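Local coordinates for mitochondrial import inner membrane translocase subunit TIM8 (Saccharomyces cerevisiae, PDB 3CJH), which chaperones multi-pass membrane proteins and beta-barrel precursors across the mitochondrial intermembrane space toward insertion into the inner or outer membrane, at residues M12-H15 against Q16-I20; V46-F49 against L50-N53. All coordinates share one frame; numbering follows the deposited sequence.

Contact 1 (M12-H15 against Q16-I20)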
ATOM      1  N   MET B  12       0.865  14.765  12.328  1.00 48.71           N
ATOM      2  CA  MET B  12       0.271  13.509  11.865  1.00 48.81           C
ATOM      3  C   MET B  12      -0.076  13.487  10.368  1.00 47.18           C
ATOM      4  O   MET B  12       0.421  12.650   9.608  1.00 46.43           O
ATOM      5  CB  MET B  12      -1.012  13.279  12.680  1.00 50.76           C
ATOM      6  CG  MET B  12      -1.719  11.947  12.499  1.00 52.21           C
ATOM      7  SD  MET B  12      -3.529  12.125  12.669  1.00 53.80           S
ATOM      8  CE  MET B  12      -4.070  10.404  12.639  1.00 52.83           C
ATOM      9  N   SER B  13      -0.939  14.421   9.974  1.00 44.57           N
ATOM     10  CA  SER B  13      -1.515  14.517   8.619  1.00 42.35           C
ATOM     11  C   SER B  13      -0.427  14.868   7.620  1.00 39.45           C
ATOM     12  O   SER B  13      -0.310  14.241   6.563  1.00 39.78           O
ATOM     13  CB  SER B  13      -2.623  15.589   8.571  1.00 42.63           C
ATOM     14  OG  SER B  13      -3.265  15.760   9.833  1.00 43.44           O
ATOM     15  N   ILE B  14       0.384  15.858   7.978  1.00 36.07           N
ATOM     16  CA  ILE B  14       1.508  16.268   7.146  1.00 35.36           C
ATOM     17  C   ILE B  14       2.409  15.096   6.764  1.00 34.21           C
ATOM     18  O   ILE B  14       2.887  15.045   5.641  1.00 33.71           O
ATOM     19  CB  ILE B  14       2.381  17.306   7.836  1.00 35.49           C
ATOM     20  CG1 ILE B  14       1.590  18.588   8.101  1.00 36.16           C
ATOM     21  CG2 ILE B  14       3.605  17.613   6.979  1.00 34.87           C
ATOM     22  CD1 ILE B  14       1.190  19.318   6.867  1.00 36.97           C
ATOM     23  N   HIS B  15       2.636  14.169   7.699  1.00 33.37           N
ATOM     24  CA  HIS B  15       3.399  12.950   7.407  1.00 32.60           C
ATOM     25  C   HIS B  15       2.686  12.145   6.342  1.00 30.57           C
ATOM     26  O   HIS B  15       3.273  11.731   5.341  1.00 31.38           O
ATOM     27  CB  HIS B  15       3.531  12.034   8.626  1.00 34.53           C
ATOM     28  CG  HIS B  15       4.348  12.603   9.732  1.00 37.10           C
ATOM     29  ND1 HIS B  15       5.335  13.542   9.520  1.00 38.52           N
ATOM     30  CD2 HIS B  15       4.356  12.337  11.060  1.00 38.70           C
ATOM     31  CE1 HIS B  15       5.897  13.851  10.675  1.00 39.12           C
ATOM     32  NE2 HIS B  15       5.324  13.131  11.625  1.00 39.35           N
ATOM     33  N   GLN B  16       1.405  11.911   6.572  1.00 27.44           N
ATOM     34  CA  GLN B  16       0.667  11.087   5.665  1.00 27.43           C
ATOM     35  C   GLN B  16       0.579  11.714   4.284  1.00 24.98           C
ATOM     36  O   GLN B  16       0.827  11.029   3.284  1.00 24.65           O
ATOM     37  CB  GLN B  16      -0.716  10.777   6.193  1.00 30.47           C
ATOM     38  CG  GLN B  16      -1.468   9.990   5.164  1.00 32.84           C
ATOM     39  CD  GLN B  16      -2.533   9.162   5.702  1.00 35.30           C
ATOM     40  OE1 GLN B  16      -2.565   8.839   6.903  1.00 39.37           O
ATOM     41  NE2 GLN B  16      -3.444   8.790   4.810  1.00 34.55           N
ATOM     42  N   PHE B  17       0.242  13.005   4.229  1.00 21.77           N
ATOM     43  CA  PHE B  17       0.128  13.705   2.943  1.00 19.98           C
ATOM     44  C   PHE B  17       1.438  13.680   2.190  1.00 17.90           C
ATOM     45  O   PHE B  17       1.470  13.428   0.984  1.00 18.16           O
ATOM     46  CB  PHE B  17      -0.312  15.152   3.125  1.00 21.24           C
ATOM     47  CG  PHE B  17      -1.730  15.299   3.556  1.00 22.31           C
ATOM     48  CD1 PHE B  17      -2.742  14.580   2.920  1.00 23.35           C
ATOM     49  CD2 PHE B  17      -2.076  16.170   4.591  1.00 22.49           C
ATOM     50  CE1 PHE B  17      -4.073  14.707   3.323  1.00 23.54           C
ATOM     51  CE2 PHE B  17      -3.412  16.308   5.000  1.00 22.87           C
ATOM     52  CZ  PHE B  17      -4.410  15.575   4.361  1.00 23.14           C
ATOM     53  N   THR B  18       2.515  13.934   2.925  1.00 14.30           N
ATOM     54  CA  THR B  18       3.844  13.939   2.351  1.00 12.24           C
ATOM     55  C   THR B  18       4.133  12.581   1.755  1.00 12.63           C
ATOM     56  O   THR B  18       4.603  12.476   0.616  1.00 13.06           O
ATOM     57  CB  THR B  18       4.899  14.268   3.378  1.00 11.77           C
ATOM     58  OG1 THR B  18       4.696  15.606   3.874  1.00 12.47           O
ATOM     59  CG2 THR B  18       6.250  14.206   2.744  1.00 12.42           C
ATOM     60  N   ASN B  19       3.810  11.533   2.501  1.00 11.07           N
ATOM     61  CA  ASN B  19       4.019  10.182   2.014  1.00  9.57           C
ATOM     62  C   ASN B  19       3.254   9.887   0.707  1.00 10.10           C
ATOM     63  O   ASN B  19       3.820   9.335  -0.246  1.00 10.74           O
ATOM     64  CB  ASN B  19       3.631   9.184   3.090  1.00 11.07           C
ATOM     65  CG  ASN B  19       3.846   7.762   2.653  1.00 12.30           C
ATOM     66  OD1 ASN B  19       4.895   7.422   2.095  1.00 13.66           O
ATOM     67  ND2 ASN B  19       2.850   6.917   2.882  1.00 12.84           N
ATOM     68  N   ILE B  20       1.987  10.299   0.639  1.00 10.77           N
ATOM     69  CA  ILE B  20       1.193  10.060  -0.577  1.00 11.32           C
ATOM     70  C   ILE B  20       1.703  10.900  -1.739  1.00 11.67           C
ATOM     71  O   ILE B  20       1.921  10.386  -2.841  1.00 12.23           O
ATOM     72  CB  ILE B  20      -0.341  10.367  -0.449  1.00 13.90           C
ATOM     73  CG1 ILE B  20      -0.815  10.498   1.005  1.00 15.03           C
ATOM     74  CG2 ILE B  20      -1.142   9.263  -1.196  1.00 15.25           C
ATOM     75  CD1 ILE B  20      -2.332  10.389   1.200  1.00 14.19           C
TER
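Phe17 N donates to Ser13 O at 2.7 Å with an N-H...O angle of 175°, and the neighbouring i to i+4 bonds, Gln16 N to Met12 O, Thr18 N to Ile14 O and Asn19 N to His15 O, show a continuous stretch of alpha helix through residues 12-20. Among the side chains, Phe17 and Ser13 make the apolar touch. With Phe17 CG beside its own backbone N (chi1 -71°), the ring tilts back toward the preceding turn. Its CD2 comes within 3.3 Å of Ser13 O. One atom further out, Phe17 CE2 meets Ser13 CB at 3.7 Å, while the serine hydroxyl turns to the carbonyl of Lys9. With an alanine at Phe17, Ser13 CB would probably lose this ring contact and a gap would open beside Leu50 of helix 36-62, on which the ring also rests.

A second pair, Ile14 and Thr18, meets through a polar atom. Thr18 OG1 is anti to its own carbonyl carbon (chi1 -64°), and this places the hydroxyl 2.6 Å from Ile14 O, to which it donates. Thr18 N grips the same oxygen at 3.0 Å from the opposite face of the carbonyl plane, so Ile14 O is held by two donors, and the OG1 bond gives the buried hydroxyl a partner within its own helix. The methyl Ile14 CG2 lies 3.9 Å from Thr18 OG1. Both residues pack on aromatic side chains of a neighbouring subunit, whereas Phe17 is directed at helix 36-62. A threonine hydroxyl bonded back to the i-4 carbonyl is a familiar helix feature, here within the first arm of the small Tim helical hairpin.

Contact 2 (V46-F49 against L50-N53); sequences VNRF and LDTN
Arg48 reaches Asp51 by a bent route. Its CB leaves the backbone directed away from residues 50-53, and bends at chi2 and chi3 fold CG and CD round so that the guanidinium comes back alongside the aspartate. NE has a weak hydrogen bond to the backbone of a neighbouring subunit. CZ stands 4.0 Å from Asp51 OD2, and the tip atom NH1 closes the salt bridge to that oxygen at 2.7 Å. The two flat groups are nearly coplanar, 12° apart, with OD2 at the guanidinium edge, yet the N-H...O angle is only 124°, which makes the hydrogen-bond component weak. Asp51 OD1 forms a further salt bridge with a basic side chain of another subunit, so this carboxylate probably shares its charge between its own helix and the assembly.

Thr52 doubles the grip on Arg48 O: its OG1 donates at 2.8 Å and its N at 3.1 Å, from opposite faces of the carbonyl plane. On another side of the helix, Asn53 ND2 lies 3.5 Å from Phe49 CD1, at the ring edge, with ring and amide planes 55° apart; Asn53 OD1 bonds to a polar side chain of a neighbouring subunit. Val46 CG1 and Leu50 CD1 add an apolar contact at 4.2 Å. Four backbone bonds of i to i+4 spacing, such as Asp51 N to Asn47 O, confirm a regular alpha helix carrying an i to i+3 ion pair, in the second arm of the small Tim hairpin just beyond the twin CX3C motif.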
ATOM      1  N   VAL B  46      -1.660  18.276  -2.161  1.00  8.21           N
ATOM      2  CA  VAL B  46      -2.233  18.489  -0.821  1.00  7.94           C
ATOM      3  C   VAL B  46      -3.635  19.147  -0.879  1.00  8.62           C
ATOM      4  O   VAL B  46      -4.574  18.700  -0.203  1.00  9.13           O
ATOM      5  CB  VAL B  46      -1.381  19.439   0.070  1.00  8.57           C
ATOM      6  CG1 VAL B  46      -1.664  19.172   1.550  1.00  7.85           C
ATOM      7  CG2 VAL B  46       0.090  19.324  -0.218  1.00 10.12           C
ATOM      8  N   ASN B  47      -3.755  20.222  -1.659  1.00  6.97           N
ATOM      9  CA  ASN B  47      -4.998  20.989  -1.744  1.00  7.16           C
ATOM     10  C   ASN B  47      -6.132  20.157  -2.329  1.00  7.77           C
ATOM     11  O   ASN B  47      -7.238  20.073  -1.787  1.00  6.13           O
ATOM     12  CB  ASN B  47      -4.792  22.236  -2.616  1.00  6.80           C
ATOM     13  CG  ASN B  47      -4.268  23.405  -1.828  1.00  7.34           C
ATOM     14  OD1 ASN B  47      -4.978  23.942  -0.993  1.00 10.42           O
ATOM     15  ND2 ASN B  47      -3.032  23.802  -2.080  1.00  6.82           N
ATOM     16  N   ARG B  48      -5.825  19.560  -3.468  1.00  8.56           N
ATOM     17  CA  ARG B  48      -6.715  18.647  -4.167  1.00  8.75           C
ATOM     18  C   ARG B  48      -7.147  17.483  -3.253  1.00  7.32           C
ATOM     19  O   ARG B  48      -8.303  17.047  -3.265  1.00  6.22           O
ATOM     20  CB  ARG B  48      -5.993  18.119  -5.420  1.00  8.76           C
ATOM     21  CG  ARG B  48      -6.807  18.117  -6.672  1.00 10.12           C
ATOM     22  CD  ARG B  48      -7.526  19.468  -6.945  1.00  9.20           C
ATOM     23  NE  ARG B  48      -6.616  20.576  -7.218  1.00  9.65           N
ATOM     24  CZ  ARG B  48      -6.554  21.728  -6.539  1.00  9.87           C
ATOM     25  NH1 ARG B  48      -7.354  21.988  -5.505  1.00  8.64           N
ATOM     26  NH2 ARG B  48      -5.679  22.653  -6.920  1.00 10.26           N
ATOM     27  N   PHE B  49      -6.222  17.004  -2.430  1.00  8.00           N
ATOM     28  CA  PHE B  49      -6.563  15.951  -1.482  1.00  8.98           C
ATOM     29  C   PHE B  49      -7.567  16.422  -0.419  1.00 10.20           C
ATOM     30  O   PHE B  49      -8.522  15.724  -0.115  1.00  9.91           O
ATOM     31  CB  PHE B  49      -5.322  15.406  -0.793  1.00  9.89           C
ATOM     32  CG  PHE B  49      -5.426  13.973  -0.518  1.00 10.70           C
ATOM     33  CD1 PHE B  49      -6.084  13.530   0.623  1.00 10.82           C
ATOM     34  CD2 PHE B  49      -4.950  13.041  -1.459  1.00 10.67           C
ATOM     35  CE1 PHE B  49      -6.227  12.173   0.862  1.00 12.26           C
ATOM     36  CE2 PHE B  49      -5.089  11.692  -1.239  1.00 10.99           C
ATOM     37  CZ  PHE B  49      -5.736  11.250  -0.071  1.00 12.66           C
ATOM     38  N   LEU B  50      -7.335  17.610   0.134  1.00 11.43           N
ATOM     39  CA  LEU B  50      -8.240  18.207   1.134  1.00 12.03           C
ATOM     40  C   LEU B  50      -9.629  18.449   0.565  1.00 11.92           C
ATOM     41  O   LEU B  50     -10.625  18.176   1.226  1.00 11.93           O
ATOM     42  CB  LEU B  50      -7.666  19.529   1.654  1.00 12.37           C
ATOM     43  CG  LEU B  50      -6.402  19.314   2.485  1.00 14.75           C
ATOM     44  CD1 LEU B  50      -5.520  20.554   2.515  1.00 14.91           C
ATOM     45  CD2 LEU B  50      -6.778  18.833   3.902  1.00 14.26           C
ATOM     46  N   ASP B  51      -9.667  18.969  -0.663  1.00 13.46           N
ATOM     47  CA  ASP B  51     -10.919  19.195  -1.407  1.00 14.14           C
ATOM     48  C   ASP B  51     -11.712  17.886  -1.522  1.00 14.84           C
ATOM     49  O   ASP B  51     -12.922  17.859  -1.289  1.00 15.16           O
ATOM     50  CB  ASP B  51     -10.636  19.740  -2.823  1.00 15.76           C
ATOM     51  CG  ASP B  51     -10.148  21.200  -2.831  1.00 18.58           C
ATOM     52  OD1 ASP B  51     -10.697  22.042  -2.086  1.00 21.67           O
ATOM     53  OD2 ASP B  51      -9.230  21.533  -3.616  1.00 20.56           O
ATOM     54  N   THR B  52     -11.015  16.802  -1.866  1.00 13.62           N
ATOM     55  CA  THR B  52     -11.629  15.474  -1.937  1.00 11.81           C
ATOM     56  C   THR B  52     -12.253  15.066  -0.588  1.00 11.38           C
ATOM     57  O   THR B  52     -13.410  14.680  -0.519  1.00 10.32           O
ATOM     58  CB  THR B  52     -10.605  14.420  -2.346  1.00 10.69           C
ATOM     59  OG1 THR B  52      -9.998  14.807  -3.571  1.00 10.22           O
ATOM     60  CG2 THR B  52     -11.261  13.090  -2.547  1.00  9.60           C
ATOM     61  N   ASN B  53     -11.480  15.148   0.482  1.00 12.47           N
ATOM     62  CA  ASN B  53     -12.000  14.801   1.789  1.00 14.59           C
ATOM     63  C   ASN B  53     -13.355  15.470   2.038  1.00 15.27           C
ATOM     64  O   ASN B  53     -14.324  14.791   2.386  1.00 15.95           O
ATOM     65  CB  ASN B  53     -11.006  15.176   2.903  1.00 16.16           C
ATOM     66  CG  ASN B  53      -9.868  14.177   3.041  1.00 18.78           C
ATOM     67  OD1 ASN B  53     -10.076  13.036   3.456  1.00 20.49           O
ATOM     68  ND2 ASN B  53      -8.654  14.611   2.720  1.00 21.18           N
TER

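How the contacts relate
Contact 1 and contact 2 are short stretches of two consecutive helices, 7-25 and 36-62, with centres about 12 Å apart, and each combines buried with more exposed residues. They meet directly: Phe17 CE1 packs on Phe49 CD1 at 3.6 Å, and Ile20 CD1 on Phe49 CZ at 3.7 Å, forming part of the apolar interface between the two arms. Three of the eight touching residues are buried in contact 2 and none is fully exposed; in contact 1 two are buried and two exposed. Both have a threonine hydroxyl returned to an i-4 carbonyl. Their chemistry differs in charge, since an ion pair with intersubunit partners marks 46-53, whereas the bonds joining 12-15 to 16-20 are uncharged.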